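Local atomic coordinates of membrane protein (Acinetobacter baumannii AB307-0294, PDB entry 5DL5), a protein that forms an OprD-family beta-barrel in the outer membrane and probably lets small molecules, antibiotics among them, pass across it. Residues 199-211 with 218-230. Numbering follows the deposited sequence.
Sequences FNDNLNASYYGLD and RHYANVNFKQPLA
Tyr208 and Tyr220 sit side by side on a beta hairpin of the OprD-family porin barrel, where strands 203-211 and 218-229 run antiparallel. Their side chains head broadly the same way. Tyr220 CD2 meets the edge of the Tyr208 ring, 4.0 Å from CD1. The first torsions differ: CG is anti to the carbonyl carbon in Tyr208 (chi1 -70°) but anti to the backbone N in Tyr220 (169°), which makes the rings diverge toward their hydroxyls. Polar side chains on this face, and the loop residues Pro133, Val134 and Asp311 that meet it, are consistent with its facing the lumen.

Four hydrogen-bonded pairs, from Asn204-Asn224 to Leu210-Arg218, each join the strands by two backbone bonds.

On the same face, the amides of Asn204 and Asn224 are nearly parallel, 3° apart, but not in one plane, and Asn204 OD1 lies 3.7 Å from Asn224 CB. Asp238 OD1 on the next strand accepts from both Asn222 ND2 and Asn224 ND2, which helps fix how these amides are turned. Beyond the tyrosines in the other direction, Leu210 CD2 touches Arg218 NH2, which hydrogen-bonds Val134 O, while Arg218 NH1 forms a salt bridge with Asp311.

The other face is largely apolar, as expected of a barrel's outer surface. Leu203 CD1 reaches Val223 CG2 at 3.9 Å, and Leu203 CB lies at the edge of the Phe225 ring. The Tyr207 ring turns its edge to Tyr220 O, 3.3 Å from CD1.

On the polar face, one water donates to Asn222 OD1 at 2.7 Å and hydrogen-bonds Ser206 OG at 3.1 Å.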
loop_
_atom_site.group_PDB
_atom_site.type_symbol
_atom_site.label_atom_id
_atom_site.label_comp_id
_atom_site.label_asym_id
_atom_site.label_seq_id
_atom_site.Cartn_x
_atom_site.Cartn_y
_atom_site.Cartn_z
ATOM N N PHE A 199 -14.913 4.266 18.355
ATOM C CA PHE A 199 -16.129 4.229 19.210
ATOM C C PHE A 199 -15.755 3.981 20.659
ATOM O O PHE A 199 -16.233 4.639 21.536
ATOM C CB PHE A 199 -17.102 3.140 18.777
ATOM C CG PHE A 199 -17.745 3.384 17.451
ATOM C CD1 PHE A 199 -17.152 2.998 16.315
ATOM C CD2 PHE A 199 -18.972 4.026 17.367
ATOM C CE1 PHE A 199 -17.769 3.233 15.097
ATOM C CE2 PHE A 199 -19.575 4.273 16.165
ATOM C CZ PHE A 199 -18.982 3.846 15.030
ATOM N N ASN A 200 -14.840 3.069 20.904
ATOM C CA ASN A 200 -14.360 2.808 22.285
ATOM C C ASN A 200 -13.055 2.099 22.055
ATOM O O ASN A 200 -12.613 1.992 20.892
ATOM C CB ASN A 200 -15.374 1.986 23.087
ATOM C CG ASN A 200 -15.761 0.667 22.416
ATOM O OD1 ASN A 200 -15.031 0.000 21.669
ATOM N ND2 ASN A 200 -16.912 0.237 22.780
ATOM N N ASP A 201 -12.443 1.519 23.043
ATOM C CA ASP A 201 -11.114 0.970 22.720
ATOM C C ASP A 201 -11.209 -0.359 21.972
ATOM O O ASP A 201 -10.267 -0.706 21.365
ATOM C CB ASP A 201 -10.127 0.984 23.918
ATOM C CG ASP A 201 -10.694 0.444 25.069
ATOM O OD1 ASP A 201 -11.608 -0.316 24.798
ATOM O OD2 ASP A 201 -10.316 0.792 26.219
ATOM N N ASN A 202 -12.344 -1.047 21.962
ATOM C CA ASN A 202 -12.455 -2.250 21.200
ATOM C C ASN A 202 -12.979 -2.105 19.741
ATOM O O ASN A 202 -12.856 -3.049 18.974
ATOM C CB ASN A 202 -13.334 -3.186 21.901
ATOM C CG ASN A 202 -12.745 -3.676 23.214
ATOM O OD1 ASN A 202 -11.580 -3.472 23.533
ATOM N ND2 ASN A 202 -13.562 -4.302 23.965
ATOM N N LEU A 203 -13.648 -0.994 19.417
ATOM C CA LEU A 203 -14.374 -0.851 18.151
ATOM C C LEU A 203 -14.079 0.441 17.377
ATOM O O LEU A 203 -14.098 1.585 17.953
ATOM C CB LEU A 203 -15.866 -0.959 18.426
ATOM C CG LEU A 203 -16.856 -0.655 17.324
ATOM C CD1 LEU A 203 -16.863 -1.793 16.364
ATOM C CD2 LEU A 203 -18.282 -0.308 17.817
ATOM N N ASN A 204 -13.713 0.268 16.102
ATOM C CA ASN A 204 -13.657 1.398 15.250
ATOM C C ASN A 204 -14.072 1.091 13.836
ATOM O O ASN A 204 -14.209 -0.065 13.432
ATOM C CB ASN A 204 -12.306 1.970 15.316
ATOM C CG ASN A 204 -11.299 0.992 14.979
ATOM O OD1 ASN A 204 -11.217 0.637 13.870
ATOM N ND2 ASN A 204 -10.539 0.529 15.945
ATOM N N ALA A 205 -14.354 2.141 13.103
ATOM C CA ALA A 205 -14.878 2.006 11.773
ATOM C C ALA A 205 -14.427 3.184 10.898
ATOM O O ALA A 205 -13.967 4.229 11.418
ATOM C CB ALA A 205 -16.374 1.967 11.778
ATOM N N SER A 206 -14.474 2.952 9.600
ATOM C CA SER A 206 -14.132 3.995 8.587
ATOM C C SER A 206 -14.783 3.860 7.272
ATOM O O SER A 206 -15.231 2.815 6.910
ATOM C CB SER A 206 -12.681 4.110 8.456
ATOM O OG SER A 206 -12.118 3.018 7.927
ATOM N N TYR A 207 -14.917 4.975 6.562
ATOM C CA TYR A 207 -15.602 5.027 5.283
ATOM C C TYR A 207 -14.932 6.179 4.507
ATOM O O TYR A 207 -14.776 7.313 5.034
ATOM C CB TYR A 207 -17.079 5.323 5.619
ATOM C CG TYR A 207 -18.070 5.354 4.540
ATOM C CD1 TYR A 207 -17.946 4.518 3.431
ATOM C CD2 TYR A 207 -19.245 6.084 4.683
ATOM C CE1 TYR A 207 -18.856 4.519 2.423
ATOM C CE2 TYR A 207 -20.246 6.053 3.697
ATOM C CZ TYR A 207 -20.054 5.247 2.585
ATOM O OH TYR A 207 -20.954 5.188 1.561
ATOM N N TYR A 208 -14.453 5.859 3.331
ATOM C CA TYR A 208 -13.731 6.810 2.501
ATOM C C TYR A 208 -14.270 6.694 1.068
ATOM O O TYR A 208 -14.725 5.647 0.657
ATOM C CB TYR A 208 -12.216 6.456 2.464
ATOM C CG TYR A 208 -11.479 6.688 3.713
ATOM C CD1 TYR A 208 -11.385 5.698 4.657
ATOM C CD2 TYR A 208 -10.895 7.904 3.970
ATOM C CE1 TYR A 208 -10.728 5.915 5.883
ATOM C CE2 TYR A 208 -10.213 8.173 5.172
ATOM C CZ TYR A 208 -10.136 7.145 6.114
ATOM O OH TYR A 208 -9.516 7.314 7.313
ATOM N N GLY A 209 -14.139 7.770 0.329
ATOM C CA GLY A 209 -14.533 7.900 -1.058
ATOM C C GLY A 209 -13.421 8.516 -1.909
ATOM O O GLY A 209 -12.625 9.394 -1.423
ATOM N N LEU A 210 -13.372 8.081 -3.168
ATOM C CA LEU A 210 -12.486 8.629 -4.147
ATOM C C LEU A 210 -13.324 8.864 -5.399
ATOM O O LEU A 210 -13.994 7.944 -5.905
ATOM C CB LEU A 210 -11.339 7.686 -4.520
ATOM C CG LEU A 210 -10.515 7.991 -5.761
ATOM C CD1 LEU A 210 -9.667 9.264 -5.728
ATOM C CD2 LEU A 210 -9.574 6.866 -6.033
ATOM N N ASP A 211 -13.157 10.055 -5.976
ATOM C CA ASP A 211 -13.610 10.285 -7.356
ATOM C C ASP A 211 -12.462 10.834 -8.180
ATOM O O ASP A 211 -12.006 12.001 -7.935
ATOM C CB ASP A 211 -14.791 11.252 -7.336
ATOM C CG ASP A 211 -15.338 11.550 -8.766
ATOM O OD1 ASP A 211 -14.583 11.754 -9.679
ATOM O OD2 ASP A 211 -16.520 11.563 -9.008
ATOM N N ARG A 218 -14.477 5.164 -6.267
ATOM C CA ARG A 218 -14.173 4.110 -5.339
ATOM C C ARG A 218 -14.570 4.462 -3.931
ATOM O O ARG A 218 -14.360 5.606 -3.506
ATOM C CB ARG A 218 -12.689 3.752 -5.410
ATOM C CG ARG A 218 -12.277 2.651 -4.459
ATOM C CD ARG A 218 -11.034 1.896 -4.977
ATOM N NE ARG A 218 -9.890 2.653 -4.874
ATOM C CZ ARG A 218 -8.777 2.564 -5.672
ATOM N NH1 ARG A 218 -8.693 1.807 -6.759
ATOM N NH2 ARG A 218 -7.832 3.418 -5.424
ATOM N N HIS A 219 -15.229 3.520 -3.259
ATOM C CA HIS A 219 -15.534 3.661 -1.861
ATOM C C HIS A 219 -14.954 2.533 -1.058
ATOM O O HIS A 219 -14.870 1.408 -1.569
ATOM C CB HIS A 219 -17.061 3.780 -1.700
ATOM C CG HIS A 219 -17.653 4.972 -2.419
ATOM N ND1 HIS A 219 -18.095 4.918 -3.722
ATOM C CD2 HIS A 219 -17.794 6.265 -2.031
ATOM C CE1 HIS A 219 -18.527 6.108 -4.093
ATOM N NE2 HIS A 219 -18.341 6.942 -3.090
ATOM N N TYR A 220 -14.613 2.796 0.198
ATOM C CA TYR A 220 -14.008 1.797 1.104
ATOM C C TYR A 220 -14.762 1.962 2.419
ATOM O O TYR A 220 -15.057 3.077 2.852
ATOM C CB TYR A 220 -12.530 2.074 1.352
ATOM C CG TYR A 220 -11.847 1.262 2.465
ATOM C CD1 TYR A 220 -11.343 -0.012 2.222
ATOM C CD2 TYR A 220 -11.717 1.786 3.715
ATOM C CE1 TYR A 220 -10.738 -0.727 3.191
ATOM C CE2 TYR A 220 -11.152 1.028 4.731
ATOM C CZ TYR A 220 -10.598 -0.168 4.418
ATOM O OH TYR A 220 -10.003 -0.919 5.355
ATOM N N ALA A 221 -15.023 0.845 3.083
ATOM C CA ALA A 221 -15.552 0.838 4.453
ATOM C C ALA A 221 -14.772 -0.216 5.265
ATOM O O ALA A 221 -14.388 -1.255 4.736
ATOM C CB ALA A 221 -17.051 0.416 4.410
ATOM N N ASN A 222 -14.656 0.003 6.562
ATOM C CA ASN A 222 -14.047 -0.983 7.467
ATOM C C ASN A 222 -14.737 -0.891 8.820
ATOM O O ASN A 222 -15.144 0.192 9.298
ATOM C CB ASN A 222 -12.554 -0.733 7.630
ATOM C CG ASN A 222 -11.912 -1.564 8.749
ATOM O OD1 ASN A 222 -11.744 -1.101 9.845
ATOM N ND2 ASN A 222 -11.517 -2.758 8.441
ATOM N N VAL A 223 -14.853 -2.058 9.429
ATOM C CA VAL A 223 -15.161 -2.154 10.852
ATOM C C VAL A 223 -14.211 -3.196 11.493
ATOM O O VAL A 223 -13.955 -4.275 10.908
ATOM C CB VAL A 223 -16.654 -2.350 11.064
ATOM C CG1 VAL A 223 -17.142 -3.691 10.526
ATOM C CG2 VAL A 223 -16.940 -2.402 12.561
ATOM N N ASN A 224 -13.765 -2.893 12.692
ATOM C CA ASN A 224 -12.767 -3.590 13.382
ATOM C C ASN A 224 -13.181 -3.647 14.849
ATOM O O ASN A 224 -13.476 -2.648 15.470
ATOM C CB ASN A 224 -11.343 -3.012 13.108
ATOM C CG ASN A 224 -10.277 -3.884 13.668
ATOM O OD1 ASN A 224 -10.047 -3.909 14.887
ATOM N ND2 ASN A 224 -9.700 -4.736 12.807
ATOM N N PHE A 225 -13.308 -4.887 15.359
ATOM C CA PHE A 225 -13.862 -5.154 16.691
ATOM C C PHE A 225 -12.917 -6.155 17.384
ATOM O O PHE A 225 -12.694 -7.243 16.898
ATOM C CB PHE A 225 -15.297 -5.688 16.690
ATOM C CG PHE A 225 -15.826 -5.958 18.093
ATOM C CD1 PHE A 225 -15.965 -4.933 19.005
ATOM C CD2 PHE A 225 -16.079 -7.216 18.511
ATOM C CE1 PHE A 225 -16.369 -5.170 20.324
ATOM C CE2 PHE A 225 -16.511 -7.475 19.832
ATOM C CZ PHE A 225 -16.639 -6.446 20.724
ATOM N N LYS A 226 -12.337 -5.704 18.480
ATOM C CA LYS A 226 -11.550 -6.506 19.338
ATOM C C LYS A 226 -12.291 -6.927 20.579
ATOM O O LYS A 226 -12.726 -6.093 21.352
ATOM C CB LYS A 226 -10.355 -5.737 19.795
ATOM C CG LYS A 226 -9.516 -6.572 20.770
ATOM C CD LYS A 226 -8.240 -5.821 21.058
ATOM C CE LYS A 226 -7.462 -6.505 22.172
ATOM N NZ LYS A 226 -6.300 -5.612 22.470
ATOM N N GLN A 227 -12.277 -8.233 20.825
ATOM C CA GLN A 227 -13.000 -8.868 21.880
ATOM C C GLN A 227 -12.049 -9.567 22.900
ATOM O O GLN A 227 -11.483 -10.619 22.630
ATOM C CB GLN A 227 -13.947 -9.818 21.184
ATOM C CG GLN A 227 -15.308 -9.839 21.839
ATOM C CD GLN A 227 -15.241 -10.658 23.008
ATOM O OE1 GLN A 227 -14.546 -11.636 22.952
ATOM N NE2 GLN A 227 -15.859 -10.258 24.100
ATOM N N PRO A 228 -11.809 -8.924 24.039
ATOM C CA PRO A 228 -10.942 -9.423 25.113
ATOM C C PRO A 228 -11.360 -10.781 25.590
ATOM O O PRO A 228 -12.559 -11.022 25.627
ATOM C CB PRO A 228 -11.190 -8.422 26.257
ATOM C CG PRO A 228 -11.540 -7.166 25.561
ATOM C CD PRO A 228 -12.365 -7.606 24.385
ATOM N N LEU A 229 -10.393 -11.647 25.859
ATOM C CA LEU A 229 -10.613 -12.992 26.361
ATOM C C LEU A 229 -9.689 -13.145 27.591
ATOM O O LEU A 229 -8.809 -12.294 27.813
ATOM C CB LEU A 229 -10.228 -14.031 25.275
ATOM C CG LEU A 229 -11.053 -14.149 23.980
ATOM C CD1 LEU A 229 -10.484 -15.215 23.061
ATOM C CD2 LEU A 229 -12.455 -14.562 24.358
ATOM N N ALA A 230 -9.834 -14.246 28.336
ATOM C CA ALA A 230 -8.939 -14.556 29.467
ATOM C C ALA A 230 -7.482 -14.796 29.042
ATOM O O ALA A 230 -7.208 -15.165 27.895
ATOM C CB ALA A 230 -9.458 -15.761 30.290
HETATM O O HOH W 1 -11.659 1.544 10.569
#